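PDB 1YSQ: DNA-binding transcriptional repressor YiaJ from Escherichia coli, which represses transcription of the yiaKLMNOPQRS operon and is represented here by its C-terminal IclR-type effector-binding domain, without the DNA-binding part. Local coordinates for residues L18-F31 against Y43-R55. Residues are numbered along the deposited sequence; the frame is centred on the assembly and turned at random.
With PO4 (phosphate ion), chain C.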
loop_
_atom_site.group_PDB
_atom_site.type_symbol
_atom_site.label_atom_id
_atom_site.label_comp_id
_atom_site.label_asym_id
_atom_site.label_seq_id
_atom_site.Cartn_x
_atom_site.Cartn_y
_atom_site.Cartn_z
ATOM N N LEU A 18 13.505 3.427 0.356
ATOM C CA LEU A 18 12.683 2.940 -0.746
ATOM C C LEU A 18 13.562 2.514 -1.926
ATOM O O LEU A 18 13.330 1.469 -2.535
ATOM C CB LEU A 18 11.639 3.993 -1.152
ATOM C CG LEU A 18 10.665 4.370 -0.026
ATOM C CD1 LEU A 18 9.902 5.638 -0.378
ATOM C CD2 LEU A 18 9.705 3.232 0.273
ATOM N N GLU A 19 14.589 3.311 -2.235
ATOM C CA GLU A 19 15.546 2.924 -3.285
ATOM C C GLU A 19 16.236 1.594 -2.980
ATOM O O GLU A 19 16.377 0.732 -3.847
ATOM C CB GLU A 19 16.611 4.012 -3.458
ATOM C CG GLU A 19 16.105 5.256 -4.167
ATOM C CD GLU A 19 17.215 6.272 -4.391
ATOM O OE1 GLU A 19 18.403 5.881 -4.356
ATOM O OE2 GLU A 19 16.900 7.447 -4.597
ATOM N N ALA A 20 16.686 1.448 -1.741
ATOM C CA ALA A 20 17.279 0.193 -1.281
ATOM C C ALA A 20 16.350 -0.989 -1.522
ATOM O O ALA A 20 16.785 -2.041 -1.992
ATOM C CB ALA A 20 17.650 0.292 0.210
ATOM N N LEU A 21 15.074 -0.834 -1.187
ATOM C CA LEU A 21 14.121 -1.939 -1.348
ATOM C C LEU A 21 13.875 -2.241 -2.830
ATOM O O LEU A 21 13.734 -3.405 -3.224
ATOM C CB LEU A 21 12.815 -1.627 -0.621
ATOM C CG LEU A 21 11.654 -2.626 -0.722
ATOM C CD1 LEU A 21 11.998 -3.925 0.025
ATOM C CD2 LEU A 21 10.387 -1.975 -0.158
ATOM N N ASN A 22 13.826 -1.178 -3.636
ATOM C CA ASN A 22 13.711 -1.282 -5.091
ATOM C C ASN A 22 14.869 -2.120 -5.660
ATOM O O ASN A 22 14.650 -3.041 -6.451
ATOM C CB ASN A 22 13.660 0.141 -5.675
ATOM C CG ASN A 22 13.640 0.186 -7.203
ATOM O OD1 ASN A 22 14.465 0.873 -7.799
ATOM N ND2 ASN A 22 12.676 -0.495 -7.833
ATOM N N ILE A 23 16.093 -1.806 -5.250
ATOM C CA ILE A 23 17.267 -2.578 -5.686
ATOM C C ILE A 23 17.235 -4.019 -5.187
ATOM O O ILE A 23 17.514 -4.952 -5.947
ATOM C CB ILE A 23 18.598 -1.868 -5.263
ATOM C CG1 ILE A 23 18.705 -0.457 -5.876
ATOM C CG2 ILE A 23 19.846 -2.740 -5.591
ATOM C CD1 ILE A 23 18.574 -0.394 -7.397
ATOM N N ALA A 24 16.875 -4.204 -3.918
ATOM C CA ALA A 24 16.882 -5.543 -3.312
ATOM C C ALA A 24 15.870 -6.490 -3.956
ATOM O O ALA A 24 16.199 -7.643 -4.238
ATOM C CB ALA A 24 16.639 -5.440 -1.809
ATOM N N THR A 25 14.652 -6.005 -4.212
ATOM C CA THR A 25 13.604 -6.845 -4.797
ATOM C C THR A 25 13.542 -6.823 -6.327
ATOM O O THR A 25 12.978 -7.739 -6.934
ATOM C CB THR A 25 12.213 -6.439 -4.267
ATOM O OG1 THR A 25 11.904 -5.098 -4.717
ATOM C CG2 THR A 25 12.210 -6.390 -2.722
ATOM N N GLY A 26 14.040 -5.750 -6.939
ATOM C CA GLY A 26 13.891 -5.568 -8.382
ATOM C C GLY A 26 12.517 -5.060 -8.829
ATOM O O GLY A 26 12.273 -4.858 -10.021
ATOM N N GLU A 27 11.610 -4.857 -7.877
ATOM C CA GLU A 27 10.199 -4.583 -8.172
ATOM C C GLU A 27 9.807 -3.121 -7.986
ATOM O O GLU A 27 10.523 -2.355 -7.345
ATOM C CB GLU A 27 9.297 -5.424 -7.243
ATOM C CG GLU A 27 9.505 -6.941 -7.302
ATOM C CD GLU A 27 9.137 -7.549 -8.648
ATOM O OE1 GLU A 27 8.700 -6.813 -9.561
ATOM O OE2 GLU A 27 9.295 -8.787 -8.803
ATOM N N THR A 28 8.631 -2.776 -8.510
ATOM C CA THR A 28 7.976 -1.473 -8.295
ATOM C C THR A 28 7.800 -1.176 -6.810
ATOM O O THR A 28 7.221 -2.013 -6.080
ATOM C CB THR A 28 6.577 -1.497 -8.909
ATOM O OG1 THR A 28 6.657 -1.706 -10.333
ATOM C CG2 THR A 28 5.865 -0.106 -8.727
ATOM N N ILE A 29 8.260 -0.001 -6.376
ATOM C CA ILE A 29 8.050 0.439 -5.001
ATOM C C ILE A 29 7.144 1.656 -5.020
ATOM O O ILE A 29 7.424 2.620 -5.726
ATOM C CB ILE A 29 9.402 0.762 -4.275
ATOM C CG1 ILE A 29 10.410 -0.402 -4.383
ATOM C CG2 ILE A 29 9.170 1.195 -2.802
ATOM C CD1 ILE A 29 9.924 -1.791 -3.922
ATOM N N ASN A 30 6.055 1.596 -4.248
ATOM C CA ASN A 30 5.079 2.688 -4.131
ATOM C C ASN A 30 5.103 3.230 -2.721
ATOM O O ASN A 30 5.241 2.469 -1.754
ATOM C CB ASN A 30 3.648 2.176 -4.384
ATOM C CG ASN A 30 3.542 1.323 -5.634
ATOM O OD1 ASN A 30 3.377 0.098 -5.572
ATOM N ND2 ASN A 30 3.646 1.963 -6.773
ATOM N N PHE A 31 4.924 4.540 -2.605
ATOM C CA PHE A 31 4.877 5.184 -1.291
ATOM C C PHE A 31 3.766 6.218 -1.319
ATOM O O PHE A 31 3.783 7.142 -2.140
ATOM C CB PHE A 31 6.228 5.839 -0.993
ATOM C CG PHE A 31 6.341 6.423 0.385
ATOM C CD1 PHE A 31 6.232 5.616 1.518
ATOM C CD2 PHE A 31 6.601 7.772 0.558
ATOM C CE1 PHE A 31 6.346 6.165 2.813
ATOM C CE2 PHE A 31 6.725 8.318 1.858
ATOM C CZ PHE A 31 6.590 7.511 2.972
ATOM N N TYR A 43 5.309 9.037 -4.285
ATOM C CA TYR A 43 6.635 8.607 -4.683
ATOM C C TYR A 43 6.511 7.215 -5.283
ATOM O O TYR A 43 5.773 6.361 -4.768
ATOM C CB TYR A 43 7.524 8.633 -3.443
ATOM C CG TYR A 43 8.939 8.161 -3.589
ATOM C CD1 TYR A 43 9.989 9.067 -3.587
ATOM C CD2 TYR A 43 9.240 6.800 -3.647
ATOM C CE1 TYR A 43 11.308 8.637 -3.672
ATOM C CE2 TYR A 43 10.548 6.366 -3.731
ATOM C CZ TYR A 43 11.575 7.288 -3.738
ATOM O OH TYR A 43 12.881 6.856 -3.802
ATOM N N LYS A 44 7.194 7.001 -6.397
ATOM C CA LYS A 44 7.168 5.702 -7.074
ATOM C C LYS A 44 8.509 5.398 -7.754
ATOM O O LYS A 44 9.080 6.265 -8.405
ATOM C CB LYS A 44 6.025 5.632 -8.110
ATOM C CG LYS A 44 5.834 4.238 -8.714
ATOM C CD LYS A 44 4.987 4.258 -9.984
ATOM C CE LYS A 44 4.784 2.822 -10.520
ATOM N NZ LYS A 44 4.293 2.794 -11.972
ATOM N N LEU A 45 8.987 4.166 -7.588
ATOM C CA LEU A 45 10.143 3.660 -8.332
ATOM C C LEU A 45 9.713 2.531 -9.242
ATOM O O LEU A 45 9.101 1.555 -8.807
ATOM C CB LEU A 45 11.264 3.168 -7.385
ATOM C CG LEU A 45 11.776 4.235 -6.404
ATOM C CD1 LEU A 45 12.629 3.630 -5.321
ATOM C CD2 LEU A 45 12.540 5.369 -7.131
ATOM N N GLU A 46 10.051 2.660 -10.520
ATOM C CA GLU A 46 9.804 1.606 -11.486
ATOM C C GLU A 46 10.677 0.388 -11.176
ATOM O O GLU A 46 11.699 0.535 -10.511
ATOM C CB GLU A 46 10.085 2.136 -12.903
ATOM C CG GLU A 46 9.091 3.194 -13.392
ATOM C CD GLU A 46 7.634 2.710 -13.399
ATOM O OE1 GLU A 46 7.388 1.517 -13.661
ATOM O OE2 GLU A 46 6.723 3.533 -13.159
ATOM N N PRO A 47 10.298 -0.802 -11.643
ATOM C CA PRO A 47 11.109 -2.001 -11.397
ATOM C C PRO A 47 12.490 -1.903 -12.075
ATOM O O PRO A 47 12.646 -1.140 -13.045
ATOM C CB PRO A 47 10.273 -3.126 -12.020
ATOM C CG PRO A 47 9.451 -2.440 -13.095
ATOM C CD PRO A 47 9.097 -1.108 -12.458
ATOM N N THR A 48 13.470 -2.636 -11.551
ATOM C CA THR A 48 14.768 -2.742 -12.218
ATOM C C THR A 48 14.746 -4.007 -13.061
ATOM O O THR A 48 14.503 -3.943 -14.261
ATOM C CB THR A 48 15.947 -2.761 -11.218
ATOM O OG1 THR A 48 15.730 -3.773 -10.229
ATOM C CG2 THR A 48 16.000 -1.482 -10.402
ATOM N N THR A 49 14.953 -5.157 -12.428
ATOM C CA THR A 49 14.935 -6.428 -13.148
ATOM C C THR A 49 13.519 -6.977 -13.261
ATOM O O THR A 49 13.246 -7.816 -14.126
ATOM C CB THR A 49 15.848 -7.449 -12.472
ATOM O OG1 THR A 49 15.508 -7.544 -11.086
ATOM C CG2 THR A 49 17.303 -6.955 -12.462
ATOM N N GLY A 50 12.609 -6.491 -12.413
ATOM C CA GLY A 50 11.211 -6.888 -12.500
ATOM C C GLY A 50 10.619 -6.461 -13.827
ATOM O O GLY A 50 10.987 -5.414 -14.371
ATOM N N MET A 51 9.699 -7.260 -14.349
ATOM C CA MET A 51 9.091 -6.973 -15.642
ATOM C C MET A 51 7.680 -6.371 -15.612
ATOM O O MET A 51 7.234 -5.810 -16.621
ATOM C CB MET A 51 9.124 -8.227 -16.514
ATOM C CG MET A 51 10.544 -8.803 -16.590
ATOM S SD MET A 51 11.441 -8.059 -17.926
ATOM C CE MET A 51 10.968 -9.238 -18.976
ATOM N N LEU A 52 6.991 -6.459 -14.473
ATOM C CA LEU A 52 5.665 -5.879 -14.372
ATOM C C LEU A 52 5.781 -4.379 -14.126
ATOM O O LEU A 52 6.412 -3.948 -13.161
ATOM C CB LEU A 52 4.837 -6.543 -13.255
ATOM C CG LEU A 52 3.444 -5.897 -13.253
ATOM C CD1 LEU A 52 2.516 -6.634 -14.253
ATOM C CD2 LEU A 52 2.852 -5.772 -11.886
ATOM N N ARG A 53 5.186 -3.583 -15.010
ATOM C CA ARG A 53 5.198 -2.136 -14.839
ATOM C C ARG A 53 3.760 -1.702 -14.770
ATOM O O ARG A 53 2.962 -2.047 -15.646
ATOM C CB ARG A 53 5.928 -1.437 -15.990
ATOM C CG ARG A 53 7.333 -1.952 -16.196
ATOM C CD ARG A 53 8.057 -1.378 -17.417
ATOM N NE ARG A 53 8.400 0.030 -17.211
ATOM C CZ ARG A 53 9.494 0.469 -16.568
ATOM N NH1 ARG A 53 10.380 -0.390 -16.058
ATOM N NH2 ARG A 53 9.706 1.776 -16.447
ATOM N N THR A 54 3.410 -0.995 -13.703
ATOM C CA THR A 54 2.037 -0.549 -13.518
ATOM C C THR A 54 1.877 0.846 -14.118
ATOM O O THR A 54 2.870 1.542 -14.375
ATOM C CB THR A 54 1.670 -0.500 -12.032
ATOM O OG1 THR A 54 2.329 0.625 -11.408
ATOM C CG2 THR A 54 2.200 -1.762 -11.292
ATOM N N ARG A 55 0.625 1.246 -14.309
ATOM C CA ARG A 55 0.298 2.577 -14.830
ATOM C C ARG A 55 0.233 3.624 -13.726
ATOM O O ARG A 55 -0.032 4.805 -13.993
ATOM C CB ARG A 55 -1.039 2.536 -15.566
ATOM C CG ARG A 55 -1.005 1.721 -16.861
ATOM C CD ARG A 55 -2.243 1.902 -17.754
ATOM N NE ARG A 55 -3.273 0.875 -17.546
ATOM C CZ ARG A 55 -3.090 -0.444 -17.656
ATOM N NH1 ARG A 55 -1.899 -0.948 -17.973
ATOM N NH2 ARG A 55 -4.115 -1.266 -17.450
HETATM P P PO4 C . 7.849 -9.214 -12.018
HETATM O O1 PO4 C . 8.263 -9.570 -13.421
HETATM O O2 PO4 C . 6.495 -9.786 -11.742
HETATM O O3 PO4 C . 8.913 -9.738 -11.102
HETATM O O4 PO4 C . 7.792 -7.709 -11.844
HETATM O O HOH W 1 17.632 -4.787 -8.706
HETATM O O HOH W 2 5.589 0.062 -12.184
HETATM O O HOH W 3 7.146 -4.436 -10.670
HETATM O O HOH W 4 2.261 0.564 -8.679
#
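With CG anti to the backbone N (chi1 176°), N22 swings its amide off the last turns of helix 18-25 toward the loop that follows strand 43-45, where ND2 donates to E46 O at 3.0 Å. The same ND2 donates to E27 O at 2.9 Å, this acceptor lying in the amide plane and E46 O tilted from it; one amide thus bridges the turn after the helix and this loop. Without the amide, as with an alanine here, the carbonyls of E27 and E46 would probably lose their shared donor and the loop could shift against the helix. On the same helix face, L45 CD1 lies 3.6 Å from E19 CA, while Y43, whose CG is likewise anti to the backbone N (chi1 177°), runs antiparallel alongside L18, Y43 CE2 being 3.5 Å from L18 CD1. The phenol OH reaches E19 CG, and both Y43 and E19 hydrogen-bond T192 OG1. Strands 28-31 and 43-45 belong to the antiparallel hairpin 28-35/38-45 of the GAF-like IclR effector-binding domain, against whose sheet helix 8-25 packs. I29 and L45 form a hydrogen-bonded pair with bonds in both directions; F31 N donates to Y43 O, and the return bond is weak. Past the helix, G26 has positive phi, and G26 O accepts from T48 N and, at 2.9 Å, G50 N, which reach it from opposite faces of its plane. T28 flanks P47, T28 OG1 3.3 Å from P47 CD, and its CG2 meets K44 CE obliquely. The extended K44 chain ends in a salt bridge to E46, NZ to OE2 2.8 Å. Farther along the loop, the backbone N atoms of M51 and L52, with S153 OG, hold a phosphate, probably from the crystallisation solution, beside the E27 carboxylate.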